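Choline dehydrogenase and related flavoproteins (Aspergillus oryzae, PDB 3Q9T) acts as a formate oxidase of the glucose-methanol-choline oxidoreductase family and carries 8-formyl-FAD, a modified flavin, at its catalytic site. Local coordinates at residues 488-491 with 495-498; 466-471 with 482-487; 458-463 with 499-504. One frame throughout, in Å; residues are numbered along the deposited sequence.

Contact 1: 488-491 with 495-498; sequences EMPL and KEMH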
# COMPACT_ATOMS: atom_id res chain seq x y z
N GLU A 488 -3.78 5.26 20.78
CA GLU A 488 -4.05 4.09 21.60
C GLU A 488 -4.29 2.85 20.75
O GLU A 488 -5.01 2.91 19.75
CB GLU A 488 -5.28 4.32 22.48
CG GLU A 488 -5.19 5.51 23.40
CD GLU A 488 -6.56 6.08 23.72
OE1 GLU A 488 -7.22 5.58 24.67
OE2 GLU A 488 -6.99 7.03 23.02
N MET A 489 -3.70 1.74 21.18
CA MET A 489 -3.94 0.44 20.58
C MET A 489 -5.37 0.03 20.95
O MET A 489 -5.70 -0.05 22.12
CB MET A 489 -2.90 -0.59 21.07
CG MET A 489 -3.00 -1.96 20.39
SD MET A 489 -2.45 -1.94 18.66
CE MET A 489 -0.70 -1.70 18.94
N PRO A 490 -6.22 -0.22 19.94
CA PRO A 490 -7.65 -0.43 20.18
C PRO A 490 -7.98 -1.81 20.75
O PRO A 490 -8.85 -2.51 20.23
CB PRO A 490 -8.25 -0.29 18.78
CG PRO A 490 -7.14 -0.79 17.87
CD PRO A 490 -5.87 -0.28 18.51
N LEU A 491 -7.28 -2.20 21.81
CA LEU A 491 -7.44 -3.55 22.36
C LEU A 491 -8.86 -3.85 22.81
O LEU A 491 -9.18 -5.01 23.09
CB LEU A 491 -6.50 -3.79 23.54
CG LEU A 491 -5.11 -4.39 23.33
CD1 LEU A 491 -5.06 -5.41 22.18
CD2 LEU A 491 -4.11 -3.28 23.13
N LYS A 495 -12.84 -5.90 16.43
CA LYS A 495 -13.04 -5.31 15.11
C LYS A 495 -11.94 -4.33 14.77
O LYS A 495 -11.38 -4.38 13.69
CB LYS A 495 -14.39 -4.60 15.03
CG LYS A 495 -15.15 -4.94 13.79
CD LYS A 495 -15.06 -6.44 13.53
CE LYS A 495 -16.13 -6.92 12.55
NZ LYS A 495 -17.50 -6.81 13.13
N GLU A 496 -11.65 -3.42 15.70
CA GLU A 496 -10.61 -2.44 15.43
C GLU A 496 -9.24 -3.09 15.39
O GLU A 496 -8.39 -2.70 14.60
CB GLU A 496 -10.65 -1.30 16.44
CG GLU A 496 -11.89 -0.40 16.33
CD GLU A 496 -11.89 0.71 17.36
OE1 GLU A 496 -12.92 0.87 18.05
OE2 GLU A 496 -10.86 1.43 17.48
N MET A 497 -9.03 -4.10 16.24
CA MET A 497 -7.73 -4.74 16.32
C MET A 497 -7.42 -5.42 14.99
O MET A 497 -6.27 -5.52 14.58
CB MET A 497 -7.68 -5.75 17.47
CG MET A 497 -7.46 -5.11 18.83
SD MET A 497 -6.02 -4.00 18.84
CE MET A 497 -4.70 -5.24 18.72
N HIS A 498 -8.48 -5.90 14.34
CA HIS A 498 -8.37 -6.56 13.05
C HIS A 498 -7.76 -5.61 12.01
O HIS A 498 -6.86 -5.99 11.26
CB HIS A 498 -9.76 -7.03 12.60
CG HIS A 498 -9.77 -7.75 11.29
ND1 HIS A 498 -10.06 -9.09 11.19
CD2 HIS A 498 -9.51 -7.32 10.04
CE1 HIS A 498 -9.99 -9.46 9.92
NE2 HIS A 498 -9.66 -8.40 9.20
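Pro-490 packs against Met-497 and Glu-496, in the first turn of helix 494-504. The proline is the centre of an inverse gamma turn, closed by the bond from Leu-491 N to Met-489 O (2.7 Å). This tight turn lies in the loop between strand 481-485 and the helix. It brings three consecutive residues to one methionine.

Most of the apolar contact gathers on Met-497. Its CG is anti to the carbonyl carbon (chi1 -80°), and the chain then bends at chi2 and at chi3. The bent chain leans toward the turn. Its sulfur comes to the proline ring, with Met-497 SD 3.5 Å from Pro-490 CG. The chain of Met-489 crosses it at about a right angle, and Met-489 CG lies 4.0 Å from Met-497 SD. Both methionines are buried. Met-489 also packs on Ile-464 and Tyr-468 of helix 454-473, and Met-497 packs on Arg-461 of that helix. Beside the methionine, Glu-496 CB is 3.5 Å from Pro-490 CB.

The polar atoms here make van der Waals contacts with carbon. The carbonyl of the turn faces the methionine chain, with Pro-490 O 3.3 Å from Met-497 CG. Glu-496 is extended beyond CG (chi2 180°) and reaches along the proline ring at its CB. Its carboxylate oxygen Glu-496 OE2 comes to 3.4 Å from Pro-490 CB. Glu-496 itself is exposed. Leu-491 O is hydrogen-bonded to Arg-465 NH1.

Two methyl groups meet more closely than usual: Leu-491 CD1 and Met-497 CE are 3.5 Å apart.

Contact 2: 466-471 with 482-487; sequences FSYDLL and ESEYPW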
# COMPACT_ATOMS: atom_id res chain seq x y z
N PHE A 466 -1.12 -9.64 25.34
CA PHE A 466 -0.12 -10.15 26.27
C PHE A 466 0.97 -9.12 26.56
O PHE A 466 1.33 -8.93 27.72
CB PHE A 466 0.49 -11.44 25.74
CG PHE A 466 1.71 -11.90 26.49
CD1 PHE A 466 1.64 -12.98 27.36
CD2 PHE A 466 2.94 -11.26 26.31
CE1 PHE A 466 2.77 -13.41 28.05
CE2 PHE A 466 4.07 -11.68 27.00
CZ PHE A 466 3.99 -12.75 27.87
N SER A 467 1.50 -8.47 25.53
CA SER A 467 2.57 -7.49 25.72
C SER A 467 2.10 -6.27 26.52
O SER A 467 2.86 -5.75 27.35
CB SER A 467 3.18 -7.02 24.39
OG SER A 467 3.67 -8.11 23.65
N TYR A 468 0.88 -5.82 26.25
CA TYR A 468 0.27 -4.70 26.96
C TYR A 468 0.03 -5.01 28.45
O TYR A 468 0.39 -4.21 29.32
CB TYR A 468 -1.03 -4.26 26.26
CG TYR A 468 -0.82 -3.09 25.34
CD1 TYR A 468 -1.30 -1.82 25.66
CD2 TYR A 468 -0.07 -3.23 24.18
CE1 TYR A 468 -1.09 -0.73 24.83
CE2 TYR A 468 0.15 -2.15 23.32
CZ TYR A 468 -0.36 -0.90 23.66
OH TYR A 468 -0.14 0.17 22.82
N ASP A 469 -0.54 -6.18 28.72
CA ASP A 469 -0.68 -6.66 30.10
C ASP A 469 0.64 -6.62 30.84
O ASP A 469 0.73 -6.14 31.96
CB ASP A 469 -1.21 -8.10 30.11
CG ASP A 469 -2.64 -8.19 29.68
OD1 ASP A 469 -3.29 -7.13 29.62
OD2 ASP A 469 -3.11 -9.31 29.41
N LEU A 470 1.67 -7.14 30.19
CA LEU A 470 2.99 -7.26 30.79
C LEU A 470 3.53 -5.89 31.19
O LEU A 470 4.10 -5.71 32.26
CB LEU A 470 3.92 -7.92 29.77
CG LEU A 470 5.37 -8.38 29.96
CD1 LEU A 470 6.29 -7.55 29.09
CD2 LEU A 470 5.86 -8.47 31.41
N LEU A 471 3.33 -4.93 30.31
CA LEU A 471 4.02 -3.67 30.44
C LEU A 471 3.18 -2.65 31.21
O LEU A 471 3.74 -1.81 31.93
CB LEU A 471 4.42 -3.13 29.06
CG LEU A 471 5.45 -3.94 28.26
CD1 LEU A 471 5.49 -3.48 26.80
CD2 LEU A 471 6.85 -3.87 28.87
N GLU A 482 4.36 6.02 30.26
CA GLU A 482 3.76 7.35 30.23
C GLU A 482 2.67 7.45 29.19
O GLU A 482 1.64 8.05 29.45
CB GLU A 482 4.81 8.45 29.98
CG GLU A 482 5.81 8.62 31.11
CD GLU A 482 6.59 9.94 31.03
OE1 GLU A 482 6.59 10.59 29.95
OE2 GLU A 482 7.18 10.34 32.06
N SER A 483 2.90 6.94 27.98
CA SER A 483 1.84 6.97 26.97
C SER A 483 2.10 6.07 25.76
O SER A 483 3.21 5.54 25.61
CB SER A 483 1.57 8.42 26.52
OG SER A 483 2.69 8.97 25.86
N GLU A 484 1.07 5.86 24.94
CA GLU A 484 1.15 5.06 23.72
C GLU A 484 1.44 6.01 22.57
O GLU A 484 0.87 7.09 22.49
CB GLU A 484 -0.17 4.35 23.43
CG GLU A 484 -0.65 3.37 24.51
CD GLU A 484 -1.89 2.58 24.06
OE1 GLU A 484 -1.83 1.89 23.02
OE2 GLU A 484 -2.94 2.67 24.75
N TYR A 485 2.33 5.61 21.67
CA TYR A 485 2.61 6.41 20.50
C TYR A 485 2.25 5.57 19.28
O TYR A 485 2.58 4.39 19.24
CB TYR A 485 4.07 6.80 20.47
CG TYR A 485 4.44 7.63 19.27
CD1 TYR A 485 4.22 9.00 19.26
CD2 TYR A 485 5.00 7.05 18.15
CE1 TYR A 485 4.55 9.76 18.16
CE2 TYR A 485 5.34 7.80 17.05
CZ TYR A 485 5.11 9.15 17.06
OH TYR A 485 5.45 9.89 15.94
N PRO A 486 1.58 6.17 18.29
CA PRO A 486 1.14 7.57 18.22
C PRO A 486 -0.30 7.78 18.66
O PRO A 486 -0.76 8.92 18.65
CB PRO A 486 1.25 7.87 16.73
CG PRO A 486 0.86 6.57 16.08
CD PRO A 486 1.41 5.48 17.00
N TRP A 487 -1.02 6.71 18.98
CA TRP A 487 -2.36 6.80 19.55
C TRP A 487 -2.58 5.48 20.25
O TRP A 487 -1.66 4.67 20.29
CB TRP A 487 -3.43 7.03 18.48
CG TRP A 487 -3.28 6.12 17.30
CD1 TRP A 487 -3.52 4.79 17.26
CD2 TRP A 487 -2.84 6.49 15.99
NE1 TRP A 487 -3.27 4.30 16.00
CE2 TRP A 487 -2.85 5.32 15.20
CE3 TRP A 487 -2.45 7.69 15.40
CZ2 TRP A 487 -2.47 5.32 13.85
CZ3 TRP A 487 -2.07 7.69 14.06
CH2 TRP A 487 -2.09 6.50 13.30
O HOH W 1 1.58 1.75 21.14
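Glu-484 OE1 accepts from two groups. Tyr-468 OH donates a hydrogen bond to it, and Met-489 N of the following loop donates another. The bond from Tyr-468 OH to Glu-484 OE1 measures 2.4 Å. That is very short, and its exact length should be read with caution. The two donors would probably stabilise negative charge on the carboxylate.

The carboxylate comes to the edge of the tyrosine ring, on the CE1 side. Glu-484 CD lies in the ring plane, 3.5 Å from Tyr-468 CE1. The two flat groups are not coplanar; their planes are 69° apart. The glutamate reaches the phenol with a chain extended beyond CG (chi2 -173°). Its CB already points at the helix.

The contact joins helix 454-473 to strand 481-485, which runs antiparallel to strand 308-316 of the large mixed sheet. A classic beta bulge, with Glu-482 and Ser-483 set against the single residue Arg-315, lies in this pairing. The tyrosine ring also meets the rings of Phe-312 and Phe-472.

A water gives a second partner to the phenol oxygen. It donates to Tyr-468 OH at 2.9 Å, and weakly to Tyr-485 O at 3.4 Å. Tyr-485 ends in a cis peptide to Pro-486. There the proline folds back over its neighbour: Pro-486 CB sits 3.8 Å above the plane of the Tyr-485 ring, over its centre. Pro-486 also packs on Trp-487 of the second subunit.

Contact 3: 458-463 with 499-504; sequences IAMREG and RAVLDR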
# COMPACT_ATOMS: atom_id res chain seq x y z
N ILE A 458 -5.84 -13.22 14.82
CA ILE A 458 -6.29 -13.42 16.20
C ILE A 458 -5.10 -13.62 17.14
O ILE A 458 -5.06 -13.07 18.23
CB ILE A 458 -7.27 -14.61 16.30
CG1 ILE A 458 -8.60 -14.21 15.67
CG2 ILE A 458 -7.46 -15.06 17.75
CD1 ILE A 458 -9.38 -15.35 15.11
N ALA A 459 -4.11 -14.39 16.70
CA ALA A 459 -2.91 -14.59 17.50
C ALA A 459 -2.12 -13.28 17.65
O ALA A 459 -1.68 -12.93 18.76
CB ALA A 459 -2.02 -15.68 16.89
N MET A 460 -1.96 -12.55 16.55
CA MET A 460 -1.21 -11.30 16.60
C MET A 460 -1.87 -10.32 17.53
O MET A 460 -1.21 -9.68 18.35
CB MET A 460 -1.01 -10.68 15.22
CG MET A 460 -0.25 -9.35 15.29
SD MET A 460 1.42 -9.58 15.93
CE MET A 460 2.31 -10.00 14.39
N ARG A 461 -3.19 -10.20 17.41
CA ARG A 461 -3.98 -9.40 18.36
C ARG A 461 -3.66 -9.81 19.81
O ARG A 461 -3.34 -8.98 20.66
CB ARG A 461 -5.47 -9.61 18.09
CG ARG A 461 -6.41 -8.81 19.00
CD ARG A 461 -7.46 -9.74 19.56
NE ARG A 461 -8.41 -10.13 18.54
CZ ARG A 461 -9.16 -11.22 18.58
NH1 ARG A 461 -9.10 -12.08 19.59
NH2 ARG A 461 -10.00 -11.44 17.57
N GLU A 462 -3.76 -11.11 20.09
CA GLU A 462 -3.55 -11.60 21.45
C GLU A 462 -2.12 -11.46 21.96
O GLU A 462 -1.90 -11.41 23.17
CB GLU A 462 -4.05 -13.04 21.58
CG GLU A 462 -5.56 -13.15 21.38
CD GLU A 462 -6.32 -12.18 22.26
OE1 GLU A 462 -5.95 -12.06 23.45
OE2 GLU A 462 -7.26 -11.52 21.78
N GLY A 463 -1.14 -11.40 21.05
CA GLY A 463 0.24 -11.21 21.47
C GLY A 463 0.54 -9.76 21.79
O GLY A 463 1.41 -9.45 22.60
N ARG A 499 -8.24 -4.38 12.00
CA ARG A 499 -7.74 -3.34 11.11
C ARG A 499 -6.35 -2.89 11.54
O ARG A 499 -5.45 -2.71 10.71
CB ARG A 499 -8.71 -2.16 11.12
CG ARG A 499 -8.19 -0.93 10.38
CD ARG A 499 -8.34 -1.06 8.87
NE ARG A 499 -7.77 0.08 8.16
CZ ARG A 499 -7.82 0.25 6.85
NH1 ARG A 499 -8.44 -0.64 6.09
NH2 ARG A 499 -7.27 1.32 6.29
N ALA A 500 -6.17 -2.69 12.84
CA ALA A 500 -4.88 -2.31 13.40
C ALA A 500 -3.76 -3.28 13.02
O ALA A 500 -2.68 -2.86 12.61
CB ALA A 500 -4.98 -2.20 14.92
N VAL A 501 -4.02 -4.58 13.15
CA VAL A 501 -3.00 -5.58 12.85
C VAL A 501 -2.60 -5.54 11.37
O VAL A 501 -1.42 -5.46 11.03
CB VAL A 501 -3.48 -6.99 13.24
CG1 VAL A 501 -2.55 -8.04 12.70
CG2 VAL A 501 -3.60 -7.11 14.75
N LEU A 502 -3.59 -5.55 10.49
CA LEU A 502 -3.31 -5.52 9.06
C LEU A 502 -2.61 -4.23 8.66
O LEU A 502 -1.69 -4.24 7.83
CB LEU A 502 -4.59 -5.72 8.23
CG LEU A 502 -5.35 -7.02 8.48
CD1 LEU A 502 -6.62 -7.04 7.67
CD2 LEU A 502 -4.49 -8.26 8.17
N ASP A 503 -3.02 -3.12 9.23
CA ASP A 503 -2.55 -1.83 8.75
C ASP A 503 -1.22 -1.42 9.36
O ASP A 503 -0.54 -0.52 8.86
CB ASP A 503 -3.60 -0.74 8.98
CG ASP A 503 -3.40 0.44 8.07
OD1 ASP A 503 -3.16 0.22 6.86
OD2 ASP A 503 -3.47 1.59 8.55
N ARG A 504 -0.85 -2.07 10.45
CA ARG A 504 0.34 -1.67 11.18
C ARG A 504 1.45 -2.71 11.15
O ARG A 504 2.56 -2.47 11.66
CB ARG A 504 -0.02 -1.42 12.63
CG ARG A 504 -0.68 -0.11 12.88
CD ARG A 504 -0.01 0.50 14.08
NE ARG A 504 -0.96 0.59 15.15
CZ ARG A 504 -0.66 1.00 16.38
NH1 ARG A 504 0.59 1.31 16.70
NH2 ARG A 504 -1.63 1.07 17.28
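Met-460 and Val-501 meet at a slant, with the first part of the methionine chain against the forked end of the valine. Both CB atoms point at the opposite helix. The closest pair is Met-460 CG and Val-501 CG1, at 3.7 Å. The other branch is a little further off, with Val-501 CG2 4.1 Å from Met-460 CG. The methionine CG therefore faces both arms of the fork. Val-501 CG1 stands anti to its own backbone N (chi1 170°), and this leaves CG2 beside that N, turned to the backbone of helix 454-473. Val-501 CG2 lies 4.1 Å from Arg-461 N. Beyond CG the methionine bends at chi2 and chi3, which carries its sulfur away from the valine.

The two helices, 454-473 and 494-504, come close here: Arg-461 CA and Val-501 CA are 6.8 Å apart. Met-460 and Val-501 both also touch Val-310 of strand 308-316. The pair thus packs on the large mixed sheet, consistent with the sheet-and-helix substrate domain of the GMC family.

Arg-461 meets the valine through its backbone, most closely at N. Its guanidinium leads away and bonds to the next residue of its own helix. The salt bridge from Arg-461 NH1 to Glu-462 OE2 is 2.9 Å long and nearly straight (178°). Glu-462 OE2 lies in the guanidinium plane and is met on its anti side. Arg-461 NH1 has a second salt-bridge partner in Asp-368 OD1, and Glu-462 OE1 pairs with Arg-465 NE. Elsewhere on helix 494-504, Asp-503 OD2 is hydrogen-bonded to His-407 ND1 of the second subunit.

Overall arrangement
Helix 454-473 comes first along the chain and opens both long loops. Contact 3 starts on it at 458-463 and closes at 499-504, so it spans everything between. Contact 2 starts further along the same helix and closes on strand 481-485. Contact 1 follows in series, closing a short loop from 488-491 to the first turn of helix 494-504. Both smaller loops therefore lie within the span of contact 3, and none cross. Met-489 touches contact 2 through Glu-484 and Tyr-468, and contact 3 through Arg-504. Together the three tie two helices and an edge of the large sheet, with residues from all three reaching the second subunit.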